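Local coordinates for protein lactaldehyde dehydrogenase (Escherichia coli, PDB 2IMP) that catalyses the irreversible NAD-dependent oxidation of lactaldehyde to lactate in the breakdown of fucose and rhamnose, and also oxidises glycolaldehyde, at residues 7-15 with 183-193. Residues are numbered along the deposited sequence; the frame is centred on the assembly and turned at random.
Sequences HPMYIDGQF and NNAIAFAKIVD
Ile186 lies over one face of the His7 imidazole, its CG1 3.9 Å from the ring centroid in a CH-pi contact. The same side chain's CG2 reaches the rim at ND1, and its CD1 comes up to the carbonyl oxygen of Pro8. At its edge, His7 gives a weak, bent hydrogen bond from NE2 to Asn183 OD1 (3.0 Å); Ser36 is the stronger partner of that oxygen.

Further along, Tyr10 has CG anti to the backbone N (chi1 -167°), which carries the ring along the helix so that OH donates to Asp193 OD2 at 2.8 Å. The carboxylate takes it on its anti side, 27° out of plane. Ala189 CB meets Tyr10 CB at 4.1 Å, and Phe15 brings its CZ corner to Lys190 CG at 3.6 Å. Tyr10 CD1 sits above the centre of the Phe15 ring, 3.5 Å from its plane. A phenylalanine in place of Tyr10 would probably leave Asp193 OD2 without this donor and the carboxylate freer to turn.

Helix 183-195 is the crossover between parallel strands 172-176 and 202-204 of the Rossmann-like NAD-binding domain, and Ile186 stays about 13 Å from the bound NADH: structural packing outside the cofactor pocket. Strands 5-11 and 14-16 of the N-terminal sheet lie against this helix, strand 9-11 at 36° to its 183-193 part, while Tyr10 is hydrogen-bonded through its backbone to Leu204 of strand 202-204.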
ATOM      1  N   HIS A   7     -36.555 -11.172 -26.642  1.00 23.49           N
ATOM      2  CA  HIS A   7     -35.606 -11.622 -25.632  1.00 20.42           C
ATOM      3  C   HIS A   7     -36.155 -12.000 -24.248  1.00 18.86           C
ATOM      4  O   HIS A   7     -37.099 -11.391 -23.741  1.00 18.23           O
ATOM      5  CB  HIS A   7     -34.514 -10.562 -25.449  1.00 19.43           C
ATOM      6  CG  HIS A   7     -33.639 -10.375 -26.651  1.00 17.96           C
ATOM      7  ND1 HIS A   7     -32.882 -11.396 -27.184  1.00 17.58           N
ATOM      8  CD2 HIS A   7     -33.392  -9.288 -27.416  1.00 17.87           C
ATOM      9  CE1 HIS A   7     -32.205 -10.944 -28.225  1.00 16.66           C
ATOM     10  NE2 HIS A   7     -32.497  -9.666 -28.388  1.00 16.75           N
ATOM     11  N   PRO A   8     -35.566 -13.044 -23.642  1.00 18.09           N
ATOM     12  CA  PRO A   8     -35.949 -13.521 -22.314  1.00 16.43           C
ATOM     13  C   PRO A   8     -34.913 -12.939 -21.326  1.00 18.41           C
ATOM     14  O   PRO A   8     -33.840 -12.485 -21.741  1.00 16.60           O
ATOM     15  CB  PRO A   8     -35.787 -15.025 -22.433  1.00 17.36           C
ATOM     16  CG  PRO A   8     -34.553 -15.128 -23.284  1.00 16.70           C
ATOM     17  CD  PRO A   8     -34.785 -14.077 -24.354  1.00 15.90           C
ATOM     18  N   MET A   9     -35.242 -12.945 -20.042  1.00 17.20           N
ATOM     19  CA  MET A   9     -34.298 -12.478 -19.047  1.00 17.03           C
ATOM     20  C   MET A   9     -33.394 -13.639 -18.597  1.00 16.55           C
ATOM     21  O   MET A   9     -33.660 -14.798 -18.927  1.00 17.55           O
ATOM     22  CB  MET A   9     -35.037 -11.903 -17.830  1.00 16.13           C
ATOM     23  CG  MET A   9     -35.794 -10.603 -18.107  1.00 17.55           C
ATOM     24  SD  MET A   9     -36.597  -9.893 -16.633  1.00 18.15           S
ATOM     25  CE  MET A   9     -38.169  -9.343 -17.338  1.00 16.13           C
ATOM     26  N   TYR A  10     -32.321 -13.330 -17.889  1.00 13.94           N
ATOM     27  CA  TYR A  10     -31.456 -14.384 -17.392  1.00 13.85           C
ATOM     28  C   TYR A  10     -31.446 -14.368 -15.864  1.00 14.19           C
ATOM     29  O   TYR A  10     -30.790 -13.531 -15.246  1.00 13.81           O
ATOM     30  CB  TYR A  10     -30.033 -14.231 -17.928  1.00 13.09           C
ATOM     31  CG  TYR A  10     -29.193 -15.462 -17.705  1.00 13.83           C
ATOM     32  CD1 TYR A  10     -29.425 -16.630 -18.440  1.00 13.72           C
ATOM     33  CD2 TYR A  10     -28.182 -15.477 -16.743  1.00 12.29           C
ATOM     34  CE1 TYR A  10     -28.659 -17.782 -18.225  1.00 14.41           C
ATOM     35  CE2 TYR A  10     -27.413 -16.622 -16.518  1.00 12.89           C
ATOM     36  CZ  TYR A  10     -27.659 -17.768 -17.256  1.00 14.76           C
ATOM     37  OH  TYR A  10     -26.913 -18.896 -17.027  1.00 13.95           O
ATOM     38  N   ILE A  11     -32.209 -15.283 -15.277  1.00 15.84           N
ATOM     39  CA  ILE A  11     -32.348 -15.366 -13.834  1.00 16.69           C
ATOM     40  C   ILE A  11     -32.035 -16.748 -13.223  1.00 17.38           C
ATOM     41  O   ILE A  11     -32.557 -17.772 -13.663  1.00 18.70           O
ATOM     42  CB  ILE A  11     -33.779 -14.949 -13.429  1.00 16.64           C
ATOM     43  CG1 ILE A  11     -34.046 -13.522 -13.920  1.00 18.99           C
ATOM     44  CG2 ILE A  11     -33.959 -15.052 -11.916  1.00 16.33           C
ATOM     45  CD1 ILE A  11     -35.506 -13.100 -13.871  1.00 18.46           C
ATOM     46  N   ASP A  12     -31.175 -16.744 -12.212  1.00 14.77           N
ATOM     47  CA  ASP A  12     -30.766 -17.949 -11.508  1.00 14.72           C
ATOM     48  C   ASP A  12     -30.216 -19.098 -12.393  1.00 14.65           C
ATOM     49  O   ASP A  12     -30.624 -20.255 -12.256  1.00 11.39           O
ATOM     50  CB  ASP A  12     -31.927 -18.463 -10.639  1.00 15.06           C
ATOM     51  CG  ASP A  12     -31.472 -19.465  -9.578  1.00 16.47           C
ATOM     52  OD1 ASP A  12     -30.249 -19.585  -9.346  1.00 15.86           O
ATOM     53  OD2 ASP A  12     -32.340 -20.123  -8.966  1.00 15.02           O
ATOM     54  N   GLY A  13     -29.305 -18.758 -13.299  1.00 13.99           N
ATOM     55  CA  GLY A  13     -28.685 -19.767 -14.136  1.00 13.24           C
ATOM     56  C   GLY A  13     -29.441 -20.275 -15.348  1.00 17.10           C
ATOM     57  O   GLY A  13     -29.037 -21.274 -15.949  1.00 17.33           O
ATOM     58  N   GLN A  14     -30.522 -19.603 -15.720  1.00 15.26           N
ATOM     59  CA  GLN A  14     -31.296 -20.019 -16.887  1.00 18.26           C
ATOM     60  C   GLN A  14     -32.068 -18.867 -17.553  1.00 17.90           C
ATOM     61  O   GLN A  14     -32.421 -17.885 -16.896  1.00 18.22           O
ATOM     62  CB  GLN A  14     -32.303 -21.114 -16.493  1.00 17.78           C
ATOM     63  CG  GLN A  14     -33.392 -20.638 -15.526  1.00 18.27           C
ATOM     64  CD  GLN A  14     -34.348 -21.750 -15.080  1.00 22.37           C
ATOM     65  OE1 GLN A  14     -35.251 -21.520 -14.269  1.00 20.46           O
ATOM     66  NE2 GLN A  14     -34.152 -22.952 -15.611  1.00 22.06           N
ATOM     67  N   PHE A  15     -32.299 -18.976 -18.855  1.00 17.43           N
ATOM     68  CA  PHE A  15     -33.093 -17.958 -19.513  1.00 20.25           C
ATOM     69  C   PHE A  15     -34.582 -18.176 -19.196  1.00 21.12           C
ATOM     70  O   PHE A  15     -35.079 -19.297 -19.291  1.00 21.91           O
ATOM     71  CB  PHE A  15     -32.870 -17.979 -21.029  1.00 18.65           C
ATOM     72  CG  PHE A  15     -31.544 -17.411 -21.455  1.00 19.21           C
ATOM     73  CD1 PHE A  15     -30.495 -18.248 -21.811  1.00 17.68           C
ATOM     74  CD2 PHE A  15     -31.342 -16.034 -21.481  1.00 17.46           C
ATOM     75  CE1 PHE A  15     -29.264 -17.723 -22.195  1.00 20.10           C
ATOM     76  CE2 PHE A  15     -30.113 -15.497 -21.862  1.00 17.29           C
ATOM     77  CZ  PHE A  15     -29.071 -16.345 -22.216  1.00 18.26           C
ATOM     78  N   ASN A 183     -29.480  -5.752 -26.558  1.00 16.75           N
ATOM     79  CA  ASN A 183     -29.010  -6.876 -27.358  1.00 16.31           C
ATOM     80  C   ASN A 183     -27.603  -7.385 -27.044  1.00 16.23           C
ATOM     81  O   ASN A 183     -27.398  -8.592 -26.898  1.00 16.61           O
ATOM     82  CB  ASN A 183     -29.142  -6.550 -28.841  1.00 17.05           C
ATOM     83  CG  ASN A 183     -30.577  -6.304 -29.233  1.00 17.30           C
ATOM     84  OD1 ASN A 183     -31.488  -6.827 -28.595  1.00 16.45           O
ATOM     85  ND2 ASN A 183     -30.789  -5.515 -30.279  1.00 16.79           N
ATOM     86  N   ASN A 184     -26.652  -6.464 -26.948  1.00 14.74           N
ATOM     87  CA  ASN A 184     -25.292  -6.840 -26.613  1.00 13.58           C
ATOM     88  C   ASN A 184     -25.240  -7.525 -25.233  1.00 12.28           C
ATOM     89  O   ASN A 184     -24.426  -8.416 -24.999  1.00 12.90           O
ATOM     90  CB  ASN A 184     -24.392  -5.601 -26.613  1.00 13.81           C
ATOM     91  CG  ASN A 184     -24.778  -4.606 -25.543  1.00 14.34           C
ATOM     92  OD1 ASN A 184     -24.386  -4.757 -24.372  1.00 13.51           O
ATOM     93  ND2 ASN A 184     -25.542  -3.599 -25.905  1.00 14.15           N
ATOM     94  N   ALA A 185     -26.137  -7.101 -24.342  1.00 11.63           N
ATOM     95  CA  ALA A 185     -26.216  -7.673 -23.004  1.00 11.44           C
ATOM     96  C   ALA A 185     -26.781  -9.107 -23.014  1.00 13.60           C
ATOM     97  O   ALA A 185     -26.384  -9.950 -22.209  1.00 12.02           O
ATOM     98  CB  ALA A 185     -27.060  -6.791 -22.109  1.00 13.26           C
ATOM     99  N   ILE A 186     -27.726  -9.358 -23.919  1.00 14.06           N
ATOM    100  CA  ILE A 186     -28.276 -10.695 -24.057  1.00 12.43           C
ATOM    101  C   ILE A 186     -27.175 -11.648 -24.544  1.00 11.09           C
ATOM    102  O   ILE A 186     -27.062 -12.775 -24.083  1.00 13.25           O
ATOM    103  CB  ILE A 186     -29.460 -10.727 -25.069  1.00 11.80           C
ATOM    104  CG1 ILE A 186     -30.716 -10.145 -24.419  1.00 10.42           C
ATOM    105  CG2 ILE A 186     -29.724 -12.169 -25.537  1.00  9.85           C
ATOM    106  CD1 ILE A 186     -31.232 -10.962 -23.255  1.00 11.66           C
ATOM    107  N   ALA A 187     -26.369 -11.160 -25.482  1.00 13.11           N
ATOM    108  CA  ALA A 187     -25.263 -11.950 -25.987  1.00 13.63           C
ATOM    109  C   ALA A 187     -24.255 -12.251 -24.848  1.00 14.15           C
ATOM    110  O   ALA A 187     -23.680 -13.337 -24.775  1.00 13.31           O
ATOM    111  CB  ALA A 187     -24.575 -11.216 -27.131  1.00 11.08           C
ATOM    112  N   PHE A 188     -24.067 -11.278 -23.962  1.00 14.33           N
ATOM    113  CA  PHE A 188     -23.180 -11.486 -22.824  1.00 13.27           C
ATOM    114  C   PHE A 188     -23.732 -12.594 -21.914  1.00 12.79           C
ATOM    115  O   PHE A 188     -22.989 -13.456 -21.447  1.00 13.55           O
ATOM    116  CB  PHE A 188     -23.013 -10.186 -22.019  1.00 11.67           C
ATOM    117  CG  PHE A 188     -21.964 -10.273 -20.935  1.00 13.77           C
ATOM    118  CD1 PHE A 188     -22.207 -10.980 -19.760  1.00 11.77           C
ATOM    119  CD2 PHE A 188     -20.733  -9.648 -21.096  1.00 12.24           C
ATOM    120  CE1 PHE A 188     -21.231 -11.066 -18.762  1.00 14.83           C
ATOM    121  CE2 PHE A 188     -19.752  -9.729 -20.105  1.00 13.61           C
ATOM    122  CZ  PHE A 188     -20.004 -10.436 -18.936  1.00 11.76           C
ATOM    123  N   ALA A 189     -25.044 -12.559 -21.682  1.00 13.16           N
ATOM    124  CA  ALA A 189     -25.695 -13.570 -20.856  1.00 14.33           C
ATOM    125  C   ALA A 189     -25.595 -14.994 -21.462  1.00 15.63           C
ATOM    126  O   ALA A 189     -25.417 -15.978 -20.739  1.00 15.66           O
ATOM    127  CB  ALA A 189     -27.163 -13.199 -20.631  1.00 12.27           C
ATOM    128  N   LYS A 190     -25.719 -15.084 -22.785  1.00 16.23           N
ATOM    129  CA  LYS A 190     -25.604 -16.373 -23.453  1.00 16.60           C
ATOM    130  C   LYS A 190     -24.226 -17.009 -23.215  1.00 15.97           C
ATOM    131  O   LYS A 190     -24.110 -18.222 -23.033  1.00 17.29           O
ATOM    132  CB  LYS A 190     -25.845 -16.223 -24.958  1.00 19.15           C
ATOM    133  CG  LYS A 190     -27.276 -15.873 -25.336  1.00 21.02           C
ATOM    134  CD  LYS A 190     -27.410 -15.719 -26.852  1.00 27.27           C
ATOM    135  CE  LYS A 190     -28.849 -15.419 -27.271  1.00 29.75           C
ATOM    136  NZ  LYS A 190     -28.979 -15.332 -28.759  1.00 31.55           N
ATOM    137  N   ILE A 191     -23.190 -16.172 -23.226  1.00 15.73           N
ATOM    138  CA  ILE A 191     -21.837 -16.651 -22.966  1.00 13.40           C
ATOM    139  C   ILE A 191     -21.716 -17.173 -21.519  1.00 14.80           C
ATOM    140  O   ILE A 191     -21.149 -18.237 -21.272  1.00 14.75           O
ATOM    141  CB  ILE A 191     -20.803 -15.532 -23.223  1.00 14.29           C
ATOM    142  CG1 ILE A 191     -20.719 -15.266 -24.732  1.00 13.57           C
ATOM    143  CG2 ILE A 191     -19.433 -15.929 -22.653  1.00 11.36           C
ATOM    144  CD1 ILE A 191     -19.959 -14.015 -25.107  1.00 16.14           C
ATOM    145  N   VAL A 192     -22.278 -16.411 -20.586  1.00 13.51           N
ATOM    146  CA  VAL A 192     -22.291 -16.807 -19.188  1.00 14.10           C
ATOM    147  C   VAL A 192     -23.008 -18.157 -19.006  1.00 14.74           C
ATOM    148  O   VAL A 192     -22.554 -19.040 -18.272  1.00 13.99           O
ATOM    149  CB  VAL A 192     -23.010 -15.743 -18.329  1.00 14.01           C
ATOM    150  CG1 VAL A 192     -23.280 -16.288 -16.929  1.00 13.59           C
ATOM    151  CG2 VAL A 192     -22.155 -14.474 -18.258  1.00 13.97           C
ATOM    152  N   ASP A 193     -24.131 -18.298 -19.698  1.00 15.84           N
ATOM    153  CA  ASP A 193     -24.898 -19.531 -19.634  1.00 17.46           C
ATOM    154  C   ASP A 193     -24.147 -20.721 -20.266  1.00 17.02           C
ATOM    155  O   ASP A 193     -24.097 -21.809 -19.701  1.00 18.76           O
ATOM    156  CB  ASP A 193     -26.235 -19.349 -20.343  1.00 17.22           C
ATOM    157  CG  ASP A 193     -27.182 -20.497 -20.089  1.00 19.60           C
ATOM    158  OD1 ASP A 193     -27.786 -20.984 -21.063  1.00 22.08           O
ATOM    159  OD2 ASP A 193     -27.328 -20.907 -18.917  1.00 18.13           O
TER